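Local coordinates for protein putative acetyltransferase (Nocardia farcinica, PDB 3D9W) that probably transfers an acetyl group from acetyl-coenzyme A to the nitrogen of arylamines, at residues A[147-152]-A[175-180]; A[162-167]-A[185-190]. One frame throughout, in Å; residues are numbered along the deposited sequence.

Contact 1. Residues A[147-152]-A[175-180]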
loop_
_atom_site.group_PDB
_atom_site.type_symbol
_atom_site.label_atom_id
_atom_site.label_comp_id
_atom_site.label_asym_id
_atom_site.label_seq_id
_atom_site.Cartn_x
_atom_site.Cartn_y
_atom_site.Cartn_z
ATOM N N TYR A 147 10.517 -7.597 2.987
ATOM C CA TYR A 147 10.743 -9.009 3.221
ATOM C C TYR A 147 11.523 -9.578 2.045
ATOM O O TYR A 147 11.225 -9.288 0.889
ATOM C CB TYR A 147 9.425 -9.761 3.424
ATOM C CG TYR A 147 8.411 -9.652 2.313
ATOM C CD1 TYR A 147 7.497 -8.603 2.276
ATOM C CD2 TYR A 147 8.313 -10.646 1.341
ATOM C CE1 TYR A 147 6.503 -8.555 1.309
ATOM C CE2 TYR A 147 7.329 -10.609 0.370
ATOM C CZ TYR A 147 6.423 -9.564 0.359
ATOM O OH TYR A 147 5.436 -9.547 -0.599
ATOM N N GLU A 148 12.544 -10.366 2.358
ATOM C CA GLU A 148 13.399 -10.964 1.344
ATOM C C GLU A 148 12.620 -11.856 0.384
ATOM O O GLU A 148 11.709 -12.581 0.795
ATOM C CB GLU A 148 14.516 -11.754 2.027
ATOM C CG GLU A 148 15.371 -12.578 1.085
ATOM C CD GLU A 148 16.726 -12.919 1.679
ATOM O OE1 GLU A 148 16.770 -13.386 2.843
ATOM O OE2 GLU A 148 17.745 -12.723 0.978
ATOM N N LEU A 149 12.975 -11.807 -0.896
ATOM C CA LEU A 149 12.282 -12.615 -1.893
ATOM C C LEU A 149 12.789 -14.056 -1.938
ATOM O O LEU A 149 13.338 -14.476 -2.952
ATOM C CB LEU A 149 12.429 -11.994 -3.291
ATOM C CG LEU A 149 11.355 -12.261 -4.358
ATOM C CD1 LEU A 149 12.011 -12.809 -5.600
ATOM C CD2 LEU A 149 10.289 -13.223 -3.840
ATOM N N ARG A 150 12.606 -14.810 -0.854
ATOM C CA ARG A 150 13.033 -16.212 -0.813
ATOM C C ARG A 150 12.065 -17.051 0.029
ATOM O O ARG A 150 11.387 -16.534 0.903
ATOM C CB ARG A 150 14.437 -16.342 -0.227
ATOM C CG ARG A 150 14.485 -16.139 1.271
ATOM C CD ARG A 150 15.884 -16.342 1.808
ATOM N NE ARG A 150 15.972 -15.994 3.223
ATOM C CZ ARG A 150 15.509 -16.748 4.215
ATOM N NH1 ARG A 150 14.922 -17.909 3.955
ATOM N NH2 ARG A 150 15.628 -16.333 5.470
ATOM N N PRO A 151 12.005 -18.365 -0.223
ATOM C CA PRO A 151 11.116 -19.261 0.517
ATOM C C PRO A 151 11.276 -19.135 2.028
ATOM O O PRO A 151 12.378 -19.292 2.559
ATOM C CB PRO A 151 11.529 -20.638 0.014
ATOM C CG PRO A 151 11.943 -20.373 -1.386
ATOM C CD PRO A 151 12.756 -19.110 -1.252
ATOM N N GLN A 152 10.170 -18.851 2.714
ATOM C CA GLN A 152 10.170 -18.712 4.166
ATOM C C GLN A 152 8.836 -19.225 4.696
ATOM O O GLN A 152 7.995 -18.462 5.162
ATOM C CB GLN A 152 10.374 -17.241 4.571
ATOM C CG GLN A 152 11.728 -16.657 4.156
ATOM C CD GLN A 152 11.867 -15.180 4.491
ATOM O OE1 GLN A 152 11.851 -14.786 5.661
ATOM N NE2 GLN A 152 12.001 -14.354 3.458
ATOM N N ASP A 175 6.606 -19.281 -11.172
ATOM C CA ASP A 175 6.645 -18.987 -9.749
ATOM C C ASP A 175 5.347 -18.336 -9.293
ATOM O O ASP A 175 4.830 -17.427 -9.954
ATOM C CB ASP A 175 7.785 -18.026 -9.429
ATOM C CG ASP A 175 9.091 -18.729 -9.255
ATOM O OD1 ASP A 175 9.069 -19.971 -9.110
ATOM O OD2 ASP A 175 10.137 -18.038 -9.249
ATOM N N LEU A 176 4.819 -18.808 -8.171
ATOM C CA LEU A 176 3.618 -18.220 -7.607
ATOM C C LEU A 176 3.898 -18.017 -6.126
ATOM O O LEU A 176 3.889 -18.966 -5.348
ATOM C CB LEU A 176 2.411 -19.136 -7.796
ATOM C CG LEU A 176 1.104 -18.553 -7.249
ATOM C CD1 LEU A 176 0.722 -17.279 -8.010
ATOM C CD2 LEU A 176 0.012 -19.600 -7.363
ATOM N N TRP A 177 4.172 -16.778 -5.739
ATOM C CA TRP A 177 4.469 -16.493 -4.348
ATOM C C TRP A 177 3.214 -16.188 -3.556
ATOM O O TRP A 177 2.258 -15.616 -4.082
ATOM C CB TRP A 177 5.431 -15.315 -4.232
ATOM C CG TRP A 177 6.737 -15.527 -4.907
ATOM C CD1 TRP A 177 7.029 -15.317 -6.226
ATOM C CD2 TRP A 177 7.940 -15.983 -4.297
ATOM N NE1 TRP A 177 8.348 -15.611 -6.475
ATOM C CE2 TRP A 177 8.931 -16.022 -5.305
ATOM C CE3 TRP A 177 8.282 -16.363 -2.995
ATOM C CZ2 TRP A 177 10.244 -16.426 -5.048
ATOM C CZ3 TRP A 177 9.581 -16.763 -2.737
ATOM C CH2 TRP A 177 10.551 -16.792 -3.762
ATOM N N VAL A 178 3.228 -16.569 -2.283
ATOM C CA VAL A 178 2.100 -16.333 -1.398
ATOM C C VAL A 178 2.594 -15.815 -0.053
ATOM O O VAL A 178 3.317 -16.508 0.663
ATOM C CB VAL A 178 1.305 -17.625 -1.138
ATOM C CG1 VAL A 178 -0.066 -17.285 -0.588
ATOM C CG2 VAL A 178 1.197 -18.444 -2.409
ATOM N N LEU A 179 2.213 -14.590 0.283
ATOM C CA LEU A 179 2.595 -14.012 1.559
ATOM C C LEU A 179 1.456 -14.295 2.533
ATOM O O LEU A 179 0.295 -14.051 2.213
ATOM C CB LEU A 179 2.791 -12.506 1.421
ATOM C CG LEU A 179 3.337 -11.847 2.682
ATOM C CD1 LEU A 179 4.805 -12.209 2.824
ATOM C CD2 LEU A 179 3.161 -10.341 2.602
ATOM N N HIS A 180 1.785 -14.814 3.712
ATOM C CA HIS A 180 0.774 -15.132 4.721
ATOM C C HIS A 180 0.894 -14.196 5.913
ATOM O O HIS A 180 1.976 -13.998 6.428
ATOM C CB HIS A 180 0.950 -16.570 5.219
ATOM C CG HIS A 180 0.684 -17.618 4.183
ATOM N ND1 HIS A 180 -0.574 -18.126 3.944
ATOM C CD2 HIS A 180 1.520 -18.269 3.339
ATOM C CE1 HIS A 180 -0.502 -19.049 3.001
ATOM N NE2 HIS A 180 0.757 -19.155 2.616
#
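Tyr147 and Leu179 meet inside the strongly curved antiparallel sheet, consistent with the central beta-barrel domain of arylamine N-acetyltransferases. Strand 147-148 ends the sheet and is not a neighbour of strand 175-183, so the contact spans the interior through side chains, with no hydrogen bond between the two segments. Leu179 comes from the opposite direction and sets CD1 over one face of the Tyr147 ring, 4.0 Å from its centroid and nearer the rim than the middle, a CH-pi contact; its other methyl, CD2, lies 4.0 Å from Tyr147 CE1. The phenol oxygen of Tyr147 is hydrogen-bonded to Tyr191 OH, which fixes the far end of the ring. Glu148 then begins a tight bend, an inverse gamma turn centred on Leu149 and marked by a weak bond from Arg150 N to Glu148 O (2.9 Å). Its carboxylate also holds the next arginine: Arg150 NE bonds to Glu148 OE1 at 2.8 Å, in the guanidinium plane but well above that of the carboxylate. Leu149 makes the second apolar contact. Chi1 of -154° swings CG away from the backbone N, and CD2 comes down over the middle of the Trp177 six-membered ring, 3.3 Å from its centroid and 10° off the normal. This is again a CH-pi contact, and Phe193 stacks on the same indole. The backbone of Arg150 and Pro151 lies at the indole edge, Arg150 C 3.7 Å and Pro151 N 3.8 Å from Trp177 CZ3; the proline ring adds CD, 4.1 Å from Trp177 CH2.

Contact 2. Residues A[162-167]-A[185-190]; sequences RFRLER and DGWVDR
Arg190 NH1 is gripped by the Asp136 carboxylate in a salt bridge and by the carbonyl oxygen of Gly142, while NH2 of the same guanidinium meets Phe163 across the contact. NE bonds to Gln181 OE1 and NH2 to Arg141 O, so the whole head group is tied down. Against Phe163 it is no cation-pi partner: Arg190 NH2 stands at the ring edge, 3.8 Å from Phe163 CE1, with the two planes 78° apart. The larger part of the contact is built on Trp187, where the chain turns a corner. Arg164, extended from CG to NE, runs across the indole. Its CD lies over the six-membered ring, 4.0 Å from the centroid, and its guanidinium lies flat on the five-membered ring, with CZ 3.9 Å from that centroid and the planes 9° apart. The far edge of the indole reaches the backbone, Trp187 CH2 lying 3.4 Å from Phe163 O. Arg162 behaves differently: bent at chi2 and chi3, it brings NH2 to 3.8 Å from Trp187 NE1 with its plane at 90° to the ring, while its NE is salt-bridged to Glu155. Three arginines thus meet aromatic rings here, yet across these segments Arg164 alone has the face-on geometry of a cation-pi stack, where the indole's pi electrons would favour its positive charge.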
loop_
_atom_site.group_PDB
_atom_site.type_symbol
_atom_site.label_atom_id
_atom_site.label_comp_id
_atom_site.label_asym_id
_atom_site.label_seq_id
_atom_site.Cartn_x
_atom_site.Cartn_y
_atom_site.Cartn_z
ATOM N N ARG A 162 3.494 -11.095 12.302
ATOM C CA ARG A 162 3.944 -12.405 11.848
ATOM C C ARG A 162 3.539 -12.739 10.412
ATOM O O ARG A 162 2.393 -12.524 10.016
ATOM C CB ARG A 162 3.408 -13.467 12.803
ATOM C CG ARG A 162 3.710 -13.170 14.267
ATOM C CD ARG A 162 2.591 -13.651 15.196
ATOM N NE ARG A 162 2.361 -15.093 15.095
ATOM C CZ ARG A 162 1.333 -15.729 15.655
ATOM N NH1 ARG A 162 0.440 -15.043 16.356
ATOM N NH2 ARG A 162 1.196 -17.049 15.521
ATOM N N PHE A 163 4.492 -13.284 9.651
ATOM C CA PHE A 163 4.288 -13.651 8.252
ATOM C C PHE A 163 4.918 -14.995 7.877
ATOM O O PHE A 163 5.576 -15.654 8.690
ATOM C CB PHE A 163 4.889 -12.594 7.318
ATOM C CG PHE A 163 4.317 -11.223 7.493
ATOM C CD1 PHE A 163 3.147 -10.856 6.849
ATOM C CD2 PHE A 163 4.955 -10.292 8.305
ATOM C CE1 PHE A 163 2.618 -9.572 7.009
ATOM C CE2 PHE A 163 4.437 -9.012 8.474
ATOM C CZ PHE A 163 3.265 -8.651 7.823
ATOM N N ARG A 164 4.710 -15.359 6.610
ATOM C CA ARG A 164 5.213 -16.586 5.991
ATOM C C ARG A 164 5.251 -16.347 4.488
ATOM O O ARG A 164 4.230 -16.034 3.885
ATOM C CB ARG A 164 4.276 -17.772 6.246
ATOM C CG ARG A 164 4.340 -18.393 7.619
ATOM C CD ARG A 164 3.235 -19.443 7.773
ATOM N NE ARG A 164 3.164 -19.956 9.143
ATOM C CZ ARG A 164 2.187 -20.727 9.619
ATOM N NH1 ARG A 164 1.175 -21.086 8.829
ATOM N NH2 ARG A 164 2.227 -21.143 10.890
ATOM N N LEU A 165 6.427 -16.475 3.890
ATOM C CA LEU A 165 6.551 -16.303 2.453
ATOM C C LEU A 165 6.607 -17.714 1.886
ATOM O O LEU A 165 7.408 -18.547 2.323
ATOM C CB LEU A 165 7.827 -15.542 2.083
ATOM C CG LEU A 165 7.702 -14.578 0.897
ATOM C CD1 LEU A 165 9.065 -14.388 0.263
ATOM C CD2 LEU A 165 6.731 -15.113 -0.139
ATOM N N GLU A 166 5.757 -17.977 0.907
ATOM C CA GLU A 166 5.691 -19.294 0.311
ATOM C C GLU A 166 5.922 -19.240 -1.193
ATOM O O GLU A 166 5.438 -18.325 -1.856
ATOM C CB GLU A 166 4.321 -19.863 0.621
ATOM C CG GLU A 166 4.063 -21.266 0.183
ATOM C CD GLU A 166 3.024 -21.905 1.081
ATOM O OE1 GLU A 166 3.349 -22.098 2.281
ATOM O OE2 GLU A 166 1.896 -22.190 0.603
ATOM N N ARG A 167 6.678 -20.203 -1.721
ATOM C CA ARG A 167 6.938 -20.262 -3.158
ATOM C C ARG A 167 6.265 -21.488 -3.762
ATOM O O ARG A 167 6.643 -22.621 -3.480
ATOM C CB ARG A 167 8.439 -20.313 -3.475
ATOM C CG ARG A 167 8.749 -19.767 -4.882
ATOM C CD ARG A 167 9.448 -20.751 -5.818
ATOM N NE ARG A 167 10.870 -20.897 -5.514
ATOM C CZ ARG A 167 11.395 -21.941 -4.874
ATOM N NH1 ARG A 167 10.613 -22.941 -4.472
ATOM N NH2 ARG A 167 12.700 -21.979 -4.623
ATOM N N ASP A 185 -8.518 -13.209 12.012
ATOM C CA ASP A 185 -9.070 -14.549 11.798
ATOM C C ASP A 185 -7.987 -15.622 11.743
ATOM O O ASP A 185 -8.162 -16.652 11.100
ATOM C CB ASP A 185 -9.887 -14.591 10.506
ATOM C CG ASP A 185 -11.144 -15.439 10.638
ATOM O OD1 ASP A 185 -11.052 -16.628 11.027
ATOM O OD2 ASP A 185 -12.237 -14.901 10.354
ATOM N N GLY A 186 -6.880 -15.379 12.430
ATOM C CA GLY A 186 -5.797 -16.338 12.435
ATOM C C GLY A 186 -4.935 -16.168 11.205
ATOM O O GLY A 186 -4.947 -15.111 10.584
ATOM N N TRP A 187 -4.175 -17.197 10.849
ATOM C CA TRP A 187 -3.343 -17.100 9.667
ATOM C C TRP A 187 -4.204 -16.970 8.426
ATOM O O TRP A 187 -5.378 -17.337 8.414
ATOM C CB TRP A 187 -2.443 -18.316 9.530
ATOM C CG TRP A 187 -1.230 -18.208 10.357
ATOM C CD1 TRP A 187 -1.038 -18.715 11.608
ATOM C CD2 TRP A 187 -0.038 -17.489 10.022
ATOM N NE1 TRP A 187 0.205 -18.352 12.078
ATOM C CE2 TRP A 187 0.840 -17.601 11.125
ATOM C CE3 TRP A 187 0.373 -16.760 8.896
ATOM C CZ2 TRP A 187 2.105 -17.014 11.137
ATOM C CZ3 TRP A 187 1.633 -16.173 8.906
ATOM C CH2 TRP A 187 2.485 -16.305 10.025
ATOM N N VAL A 188 -3.620 -16.439 7.369
ATOM C CA VAL A 188 -4.360 -16.284 6.143
ATOM C C VAL A 188 -3.426 -15.830 5.036
ATOM O O VAL A 188 -2.359 -15.254 5.286
ATOM C CB VAL A 188 -5.518 -15.267 6.318
ATOM C CG1 VAL A 188 -4.967 -13.866 6.481
ATOM C CG2 VAL A 188 -6.454 -15.335 5.135
ATOM N N ASP A 189 -3.831 -16.124 3.807
ATOM C CA ASP A 189 -3.079 -15.739 2.637
ATOM C C ASP A 189 -3.502 -14.314 2.276
ATOM O O ASP A 189 -4.669 -14.046 1.982
ATOM C CB ASP A 189 -3.382 -16.711 1.499
ATOM C CG ASP A 189 -4.878 -16.893 1.268
ATOM O OD1 ASP A 189 -5.504 -16.010 0.640
ATOM O OD2 ASP A 189 -5.436 -17.917 1.722
ATOM N N ARG A 190 -2.557 -13.389 2.342
ATOM C CA ARG A 190 -2.869 -12.018 2.008
ATOM C C ARG A 190 -3.068 -11.969 0.499
ATOM O O ARG A 190 -4.177 -11.738 0.023
ATOM C CB ARG A 190 -1.730 -11.076 2.434
ATOM C CG ARG A 190 -2.001 -9.607 2.106
ATOM C CD ARG A 190 -0.818 -8.679 2.375
ATOM N NE ARG A 190 -0.678 -8.347 3.790
ATOM C CZ ARG A 190 0.021 -7.312 4.250
ATOM N NH1 ARG A 190 0.648 -6.503 3.401
ATOM N NH2 ARG A 190 0.092 -7.083 5.557
#

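In the fold
Contacts 1 and 2 interlock along the chain and in the sheet: 175-180 runs beside 162-167 on one side and 185-190 leads into the strand on its other side. Their centres lie 10 Å apart. Two probable backbone hydrogen bonds tie them, His180 N to Arg164 O at 2.7 Å and Gln152 N to Leu165 O at 2.8 Å, so 162-167 is probably hydrogen-bonded to both segments of contact 1. Leu165 also packs on the bend of 147-152 and on Trp177, whereas His180 touches Trp187. Each contact is centred about 17 Å from the centre of the chain, on the same side of it.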